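Local coordinates for protein angiotensin-converting enzyme (Anopheles gambiae, PDB 6S1Y) that is a zinc metallopeptidase of the angiotensin-converting enzyme family, which probably trims short peptides from their C-terminal ends, at residues T437-K440 with Y441-G444; D449-P452 with R453-N456; N456-F459 with W460-R463. One frame throughout, in Å; residues are numbered along the deposited sequence.

In the fold
All three contacts are local and follow one another along two successive helices, 431-447 and 455-467, and the loop between them. Contact 1 is buried on helix 431-447, nearest the ligand pocket, and its chemistry is a salt bridge and a tryptophan face. Contact 2 is the more exposed turn into helix 455-467, where a glutamate and a proline close the chain on itself. Contact 3, on helix 455-467, is mixed: aromatic rings on the buried side, a weak ion pair at the surface. The two helices pack together, with the Phe459 and Tyr441 rings edge-to-face, and the Tyr441 hydroxyl OH lies 2.7 Å from Tyr455 O, a probable hydrogen bond joining contacts 1 and 2.

Contact 1: residues T437-K440 with Y441-G444; sequences TLDK and YRWG
The indole of Trp443 has Asp439 against one face: the carbonyl oxygen O of Asp439 stands 2.9 Å above the ring plane, offset toward the rim, and the methylene CB of Asp439 makes a CH-pi contact with the five-membered ring, 4.1 Å from its centroid. Lys440 N lies over that face too, farther from the plane. At the ring edge and in its plane is a water that accepts from Trp443 NE1 and donates to Asp439 OD2 at 2.8 Å, so that the indole N-H and the carboxylate are bridged across one helical turn. Asp439 OD1, somewhat out of the plane, and Leu438 O lie at the edge of the Arg442 guanidinium. Arg442 comes side-on, with NE and NH2 both directed to OD1. NH2 uses the syn lone pair of OD1 at 2.9 Å, while NE, 3.2 Å from OD1, meets it nearly along the C-O axis; the carboxylate and guanidinium planes are turned 41° apart. This is an i to i+3 salt bridge within helix 431-447, alongside i to i+4 backbone bonds such as Trp443 N to Asp439 O. Asp439 suits the place because a carboxylate offers two acceptors: OD1 takes the two arginine nitrogens, and OD2 takes the water and the backbone N atoms of Tyr494 and Leu495. Tyr494 lines the ligand pocket, so the buried ion pair appears to act from the second shell, holding the backbone of Tyr494. Arginine fits as the partner because its several N-H groups can be shared; NH2 also donates to Val492 O, and a bend at chi3 (-69°) turns the guanidinium back toward Asp439. Trp194 of helix 190-196 packs against both Asp439 and Arg442.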
loop_
_atom_site.group_PDB
_atom_site.type_symbol
_atom_site.label_atom_id
_atom_site.label_comp_id
_atom_site.label_asym_id
_atom_site.label_seq_id
_atom_site.Cartn_x
_atom_site.Cartn_y
_atom_site.Cartn_z
ATOM N N THR A 437 -9.235 -8.529 0.818
ATOM C CA THR A 437 -9.151 -9.928 0.415
ATOM C C THR A 437 -7.727 -10.468 0.494
ATOM O O THR A 437 -7.537 -11.673 0.658
ATOM C CB THR A 437 -9.673 -10.130 -1.011
ATOM O OG1 THR A 437 -8.973 -9.253 -1.892
ATOM C CG2 THR A 437 -11.150 -9.829 -1.112
ATOM N N LEU A 438 -6.716 -9.617 0.342
ATOM C CA LEU A 438 -5.350 -10.136 0.333
ATOM C C LEU A 438 -4.951 -10.698 1.701
ATOM O O LEU A 438 -4.320 -11.761 1.780
ATOM C CB LEU A 438 -4.360 -9.058 -0.093
ATOM C CG LEU A 438 -4.140 -8.829 -1.580
ATOM C CD1 LEU A 438 -2.786 -8.164 -1.783
ATOM C CD2 LEU A 438 -4.194 -10.141 -2.346
ATOM N N ASP A 439 -5.271 -9.995 2.784
ATOM C CA ASP A 439 -4.922 -10.550 4.083
ATOM C C ASP A 439 -5.983 -11.493 4.617
ATOM O O ASP A 439 -5.638 -12.450 5.319
ATOM C CB ASP A 439 -4.597 -9.426 5.066
ATOM C CG ASP A 439 -3.125 -8.953 4.915
ATOM O OD1 ASP A 439 -2.444 -9.473 4.007
ATOM O OD2 ASP A 439 -2.644 -8.101 5.699
ATOM N N LYS A 440 -7.254 -11.312 4.273
ATOM C CA LYS A 440 -8.215 -12.345 4.649
ATOM C C LYS A 440 -7.776 -13.674 4.059
ATOM O O LYS A 440 -7.784 -14.696 4.742
ATOM C CB LYS A 440 -9.626 -11.970 4.197
ATOM C CG LYS A 440 -10.733 -12.857 4.733
ATOM C CD LYS A 440 -12.063 -12.582 4.002
ATOM C CE LYS A 440 -13.248 -13.426 4.545
ATOM N NZ LYS A 440 -13.741 -12.916 5.845
ATOM N N TYR A 441 -7.313 -13.663 2.809
ATOM C CA TYR A 441 -6.783 -14.882 2.212
ATOM C C TYR A 441 -5.550 -15.368 2.962
ATOM O O TYR A 441 -5.444 -16.556 3.302
ATOM C CB TYR A 441 -6.449 -14.658 0.743
ATOM C CG TYR A 441 -5.797 -15.843 0.092
ATOM C CD1 TYR A 441 -6.548 -16.925 -0.318
ATOM C CD2 TYR A 441 -4.424 -15.888 -0.114
ATOM C CE1 TYR A 441 -5.959 -18.015 -0.912
ATOM C CE2 TYR A 441 -3.830 -16.978 -0.720
ATOM C CZ TYR A 441 -4.604 -18.035 -1.117
ATOM O OH TYR A 441 -4.016 -19.116 -1.728
ATOM N N ARG A 442 -4.592 -14.473 3.219
ATOM C CA ARG A 442 -3.351 -14.938 3.834
ATOM C C ARG A 442 -3.581 -15.364 5.278
ATOM O O ARG A 442 -2.986 -16.345 5.735
ATOM C CB ARG A 442 -2.264 -13.865 3.720
ATOM C CG ARG A 442 -1.730 -13.774 2.295
ATOM C CD ARG A 442 -0.439 -12.940 2.153
ATOM N NE ARG A 442 -0.626 -11.505 2.371
ATOM C CZ ARG A 442 0.339 -10.586 2.261
ATOM N NH1 ARG A 442 1.598 -10.909 1.944
ATOM N NH2 ARG A 442 0.039 -9.324 2.477
ATOM N N TRP A 443 -4.457 -14.672 6.013
ATOM C CA TRP A 443 -4.812 -15.156 7.345
ATOM C C TRP A 443 -5.337 -16.586 7.274
ATOM O O TRP A 443 -5.040 -17.413 8.147
ATOM C CB TRP A 443 -5.874 -14.278 7.996
ATOM C CG TRP A 443 -5.474 -12.892 8.219
ATOM C CD1 TRP A 443 -4.205 -12.406 8.281
ATOM C CD2 TRP A 443 -6.345 -11.771 8.395
ATOM N NE1 TRP A 443 -4.230 -11.044 8.494
ATOM C CE2 TRP A 443 -5.527 -10.628 8.563
ATOM C CE3 TRP A 443 -7.741 -11.616 8.435
ATOM C CZ2 TRP A 443 -6.054 -9.355 8.759
ATOM C CZ3 TRP A 443 -8.267 -10.337 8.621
ATOM C CH2 TRP A 443 -7.429 -9.228 8.781
ATOM N N GLY A 444 -6.131 -16.888 6.241
ATOM C CA GLY A 444 -6.701 -18.209 6.116
ATOM C C GLY A 444 -5.659 -19.273 5.850
ATOM O O GLY A 444 -5.752 -20.385 6.380
HETATM O O HOH W 1 -2.929 -8.411 8.478
#

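Contact 2: residues D449-P452 with R453-N456; sequences DIKP and REYN
Glu454 folds back over the chain to meet Lys451, and its side chain can be followed outward. CB lies 4.0 Å from Lys451 O, and CG comes closer to that oxygen, at 3.2 Å. CG is tucked between the backbone N and the carbonyl carbon (chi1 35°), from where the extended chain runs alongside the lysine, with CD near Lys451 N. At the tip, OE1 accepts from Lys451 N through its anti lone pair, at 2.9 Å and with an almost straight N-H...O angle of 169°. The backbone returns the bond, Glu454 N donating to Lys451 O. Glu454 occupies the N-cap of helix 455-467, and this reciprocal pair closes the turn leading into the helix; a glutamate is long enough to span it. Pro452, whose ring restricts the backbone here, lays its CA over the centre of the Tyr455 ring, 3.4 Å from the centroid, a close CH-pi contact. Pro452 CG reaches the phenol end of the ring, 4.0 Å from Tyr455 CZ, while Ile450 CG2 packs against Tyr455 CD1 and Ile450 O sits at the ring edge, in plane. The phenol hydroxyl is hydrogen-bonded to Gln172 OE1.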
loop_
_atom_site.group_PDB
_atom_site.type_symbol
_atom_site.label_atom_id
_atom_site.label_comp_id
_atom_site.label_asym_id
_atom_site.label_seq_id
_atom_site.Cartn_x
_atom_site.Cartn_y
_atom_site.Cartn_z
ATOM N N ASP A 449 -7.210 -22.627 7.712
ATOM C CA ASP A 449 -8.540 -22.657 7.116
ATOM C C ASP A 449 -8.495 -22.881 5.612
ATOM O O ASP A 449 -9.470 -23.372 5.040
ATOM C CB ASP A 449 -9.277 -21.342 7.368
ATOM C CG ASP A 449 -9.309 -20.957 8.821
ATOM O OD1 ASP A 449 -9.364 -21.863 9.688
ATOM O OD2 ASP A 449 -9.289 -19.737 9.100
ATOM N N ILE A 450 -7.415 -22.475 4.946
ATOM C CA ILE A 450 -7.253 -22.645 3.505
ATOM C C ILE A 450 -6.074 -23.582 3.281
ATOM O O ILE A 450 -4.934 -23.241 3.613
ATOM C CB ILE A 450 -7.021 -21.308 2.785
ATOM C CG1 ILE A 450 -8.218 -20.374 2.943
ATOM C CG2 ILE A 450 -6.745 -21.530 1.306
ATOM C CD1 ILE A 450 -7.954 -18.928 2.408
ATOM N N LYS A 451 -6.342 -24.755 2.717
ATOM C CA LYS A 451 -5.308 -25.780 2.660
ATOM C C LYS A 451 -4.602 -25.745 1.318
ATOM O O LYS A 451 -5.124 -25.196 0.351
ATOM C CB LYS A 451 -5.905 -27.176 2.891
ATOM C CG LYS A 451 -6.840 -27.303 4.113
ATOM C CD LYS A 451 -6.117 -27.646 5.413
ATOM C CE LYS A 451 -7.107 -28.224 6.457
ATOM N NZ LYS A 451 -8.339 -27.371 6.612
ATOM N N PRO A 452 -3.411 -26.342 1.227
ATOM C CA PRO A 452 -2.628 -26.243 -0.015
ATOM C C PRO A 452 -3.333 -26.732 -1.273
ATOM O O PRO A 452 -3.070 -26.207 -2.364
ATOM C CB PRO A 452 -1.388 -27.107 0.296
ATOM C CG PRO A 452 -1.229 -27.027 1.808
ATOM C CD PRO A 452 -2.649 -26.975 2.331
ATOM N N ARG A 453 -4.203 -27.726 -1.190
ATOM C CA ARG A 453 -4.796 -28.235 -2.422
ATOM C C ARG A 453 -5.965 -27.382 -2.898
ATOM O O ARG A 453 -6.518 -27.663 -3.960
ATOM C CB ARG A 453 -5.235 -29.691 -2.230
ATOM C CG ARG A 453 -6.310 -29.855 -1.189
ATOM C CD ARG A 453 -6.483 -31.311 -0.749
ATOM N NE ARG A 453 -6.941 -31.378 0.639
ATOM C CZ ARG A 453 -8.154 -31.011 1.050
ATOM N NH1 ARG A 453 -9.048 -30.547 0.181
ATOM N NH2 ARG A 453 -8.468 -31.101 2.337
ATOM N N GLU A 454 -6.347 -26.350 -2.147
ATOM C CA GLU A 454 -7.359 -25.392 -2.579
ATOM C C GLU A 454 -6.810 -23.963 -2.600
ATOM O O GLU A 454 -7.579 -23.000 -2.571
ATOM C CB GLU A 454 -8.593 -25.486 -1.671
ATOM C CG GLU A 454 -8.261 -25.796 -0.226
ATOM C CD GLU A 454 -9.400 -25.531 0.748
ATOM O OE1 GLU A 454 -9.089 -25.121 1.895
ATOM O OE2 GLU A 454 -10.583 -25.733 0.387
ATOM N N TYR A 455 -5.491 -23.801 -2.674
ATOM C CA TYR A 455 -4.892 -22.469 -2.578
ATOM C C TYR A 455 -5.429 -21.527 -3.655
ATOM O O TYR A 455 -5.768 -20.371 -3.374
ATOM C CB TYR A 455 -3.371 -22.568 -2.701
ATOM C CG TYR A 455 -2.592 -22.784 -1.419
ATOM C CD1 TYR A 455 -3.188 -22.730 -0.176
ATOM C CD2 TYR A 455 -1.233 -23.012 -1.476
ATOM C CE1 TYR A 455 -2.439 -22.923 0.975
ATOM C CE2 TYR A 455 -0.482 -23.195 -0.343
ATOM C CZ TYR A 455 -1.071 -23.145 0.866
ATOM O OH TYR A 455 -0.263 -23.338 1.954
ATOM N N ASN A 456 -5.518 -21.998 -4.898
ATOM C CA ASN A 456 -5.807 -21.053 -5.959
ATOM C C ASN A 456 -7.292 -20.740 -6.053
ATOM O O ASN A 456 -7.667 -19.572 -6.220
ATOM C CB ASN A 456 -5.288 -21.555 -7.304
ATOM C CG ASN A 456 -4.911 -20.390 -8.241
ATOM O OD1 ASN A 456 -4.468 -19.321 -7.784
ATOM N ND2 ASN A 456 -5.110 -20.584 -9.547
#

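Contact 3: residues N456-F459 with W460-R463; sequences NCKF and WEMR
Phe459 turns its edge to the face of Trp460, a T-shaped pair of neighbours within helix 455-467 whose planes stand at 69° with centroids 4.8 Å apart. Phe459 CD2 sits over the indole, 3.8 Å from Trp460 CD2. The phenylalanine's own face takes the aliphatic part of Arg463 one turn on: CG of Arg463 lies over the ring centre in a CH-pi contact, 4.1 Å from the centroid. Phe459 can serve both because its CG is anti to the backbone N (chi1 176°), carrying the ring along the helix beside the arginine. A phenylalanine ring suits the place because it offers an edge to the indole and a face to the arginine methylenes, while Arg463 NH1 hydrogen-bonds to Ser467 OG. Asn456 also lies beside Trp460, its ND2 at the indole edge and in plane; in the next shell Asp481 holds both, its N donating to Asn456 OD1 and its OD2 accepting from Trp460 NE1. Cys457, in a disulfide with Cys602, ties this first turn to the segment near the end of the modelled chain. On the exposed side the long side chain of Lys458, bent at chi2, runs alongside Glu461 in a weak salt bridge, with NZ of Lys458 3.4 Å from OE1 of Glu461.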
loop_
_atom_site.group_PDB
_atom_site.type_symbol
_atom_site.label_atom_id
_atom_site.label_comp_id
_atom_site.label_asym_id
_atom_site.label_seq_id
_atom_site.Cartn_x
_atom_site.Cartn_y
_atom_site.Cartn_z
ATOM N N ASN A 456 -5.518 -21.998 -4.898
ATOM C CA ASN A 456 -5.807 -21.053 -5.959
ATOM C C ASN A 456 -7.292 -20.740 -6.053
ATOM O O ASN A 456 -7.667 -19.572 -6.220
ATOM C CB ASN A 456 -5.288 -21.555 -7.304
ATOM C CG ASN A 456 -4.911 -20.390 -8.241
ATOM O OD1 ASN A 456 -4.468 -19.321 -7.784
ATOM N ND2 ASN A 456 -5.110 -20.584 -9.547
ATOM N N CYS A 457 -8.164 -21.744 -5.935
ATOM C CA CYS A 457 -9.580 -21.435 -6.104
ATOM C C CYS A 457 -10.169 -20.724 -4.885
ATOM O O CYS A 457 -11.100 -19.935 -5.047
ATOM C CB CYS A 457 -10.349 -22.706 -6.488
ATOM S SG CYS A 457 -9.975 -23.195 -8.293
ATOM N N LYS A 458 -9.632 -20.916 -3.681
ATOM C CA LYS A 458 -10.097 -20.089 -2.569
ATOM C C LYS A 458 -9.617 -18.645 -2.709
ATOM O O LYS A 458 -10.302 -17.715 -2.271
ATOM C CB LYS A 458 -9.660 -20.684 -1.224
ATOM C CG LYS A 458 -10.587 -21.831 -0.731
ATOM C CD LYS A 458 -11.977 -21.311 -0.381
ATOM C CE LYS A 458 -12.865 -22.363 0.306
ATOM N NZ LYS A 458 -13.865 -21.714 1.224
ATOM N N PHE A 459 -8.471 -18.424 -3.353
ATOM C CA PHE A 459 -8.049 -17.061 -3.668
ATOM C C PHE A 459 -9.032 -16.391 -4.622
ATOM O O PHE A 459 -9.637 -15.358 -4.300
ATOM C CB PHE A 459 -6.657 -17.087 -4.273
ATOM C CG PHE A 459 -6.167 -15.737 -4.732
ATOM C CD1 PHE A 459 -5.778 -14.772 -3.808
ATOM C CD2 PHE A 459 -6.032 -15.467 -6.078
ATOM C CE1 PHE A 459 -5.297 -13.536 -4.224
ATOM C CE2 PHE A 459 -5.555 -14.256 -6.504
ATOM C CZ PHE A 459 -5.189 -13.273 -5.568
ATOM N N TRP A 460 -9.227 -16.982 -5.804
ATOM C CA TRP A 460 -10.093 -16.351 -6.789
ATOM C C TRP A 460 -11.549 -16.330 -6.334
ATOM O O TRP A 460 -12.311 -15.447 -6.737
ATOM C CB TRP A 460 -9.959 -17.058 -8.137
ATOM C CG TRP A 460 -8.634 -16.803 -8.792
ATOM C CD1 TRP A 460 -7.666 -17.723 -9.119
ATOM C CD2 TRP A 460 -8.124 -15.526 -9.200
ATOM N NE1 TRP A 460 -6.572 -17.082 -9.710
ATOM C CE2 TRP A 460 -6.832 -15.738 -9.755
ATOM C CE3 TRP A 460 -8.625 -14.222 -9.139
ATOM C CZ2 TRP A 460 -6.065 -14.699 -10.258
ATOM C CZ3 TRP A 460 -7.842 -13.189 -9.633
ATOM C CH2 TRP A 460 -6.581 -13.441 -10.187
ATOM N N GLU A 461 -11.952 -17.270 -5.478
ATOM C CA GLU A 461 -13.308 -17.238 -4.942
ATOM C C GLU A 461 -13.490 -16.023 -4.041
ATOM O O GLU A 461 -14.513 -15.329 -4.123
ATOM C CB GLU A 461 -13.623 -18.546 -4.187
ATOM C CG GLU A 461 -14.974 -18.545 -3.466
ATOM C CD GLU A 461 -15.197 -19.797 -2.601
ATOM O OE1 GLU A 461 -14.839 -19.770 -1.402
ATOM O OE2 GLU A 461 -15.708 -20.810 -3.130
ATOM N N MET A 462 -12.502 -15.734 -3.189
ATOM C CA MET A 462 -12.601 -14.548 -2.340
ATOM C C MET A 462 -12.531 -13.263 -3.167
ATOM O O MET A 462 -13.280 -12.317 -2.913
ATOM C CB MET A 462 -11.496 -14.574 -1.276
ATOM C CG MET A 462 -11.761 -15.562 -0.125
ATOM S SD MET A 462 -10.487 -15.544 1.178
ATOM C CE MET A 462 -10.195 -13.810 1.157
ATOM N N ARG A 463 -11.647 -13.206 -4.167
ATOM C CA ARG A 463 -11.600 -12.010 -5.009
ATOM C C ARG A 463 -12.955 -11.769 -5.675
ATOM O O ARG A 463 -13.415 -10.621 -5.792
ATOM C CB ARG A 463 -10.494 -12.131 -6.067
ATOM C CG ARG A 463 -9.060 -12.300 -5.522
ATOM C CD ARG A 463 -8.420 -10.994 -5.032
ATOM N NE ARG A 463 -8.481 -9.983 -6.080
ATOM C CZ ARG A 463 -9.258 -8.902 -6.037
ATOM N NH1 ARG A 463 -10.025 -8.631 -4.971
ATOM N NH2 ARG A 463 -9.264 -8.098 -7.068
#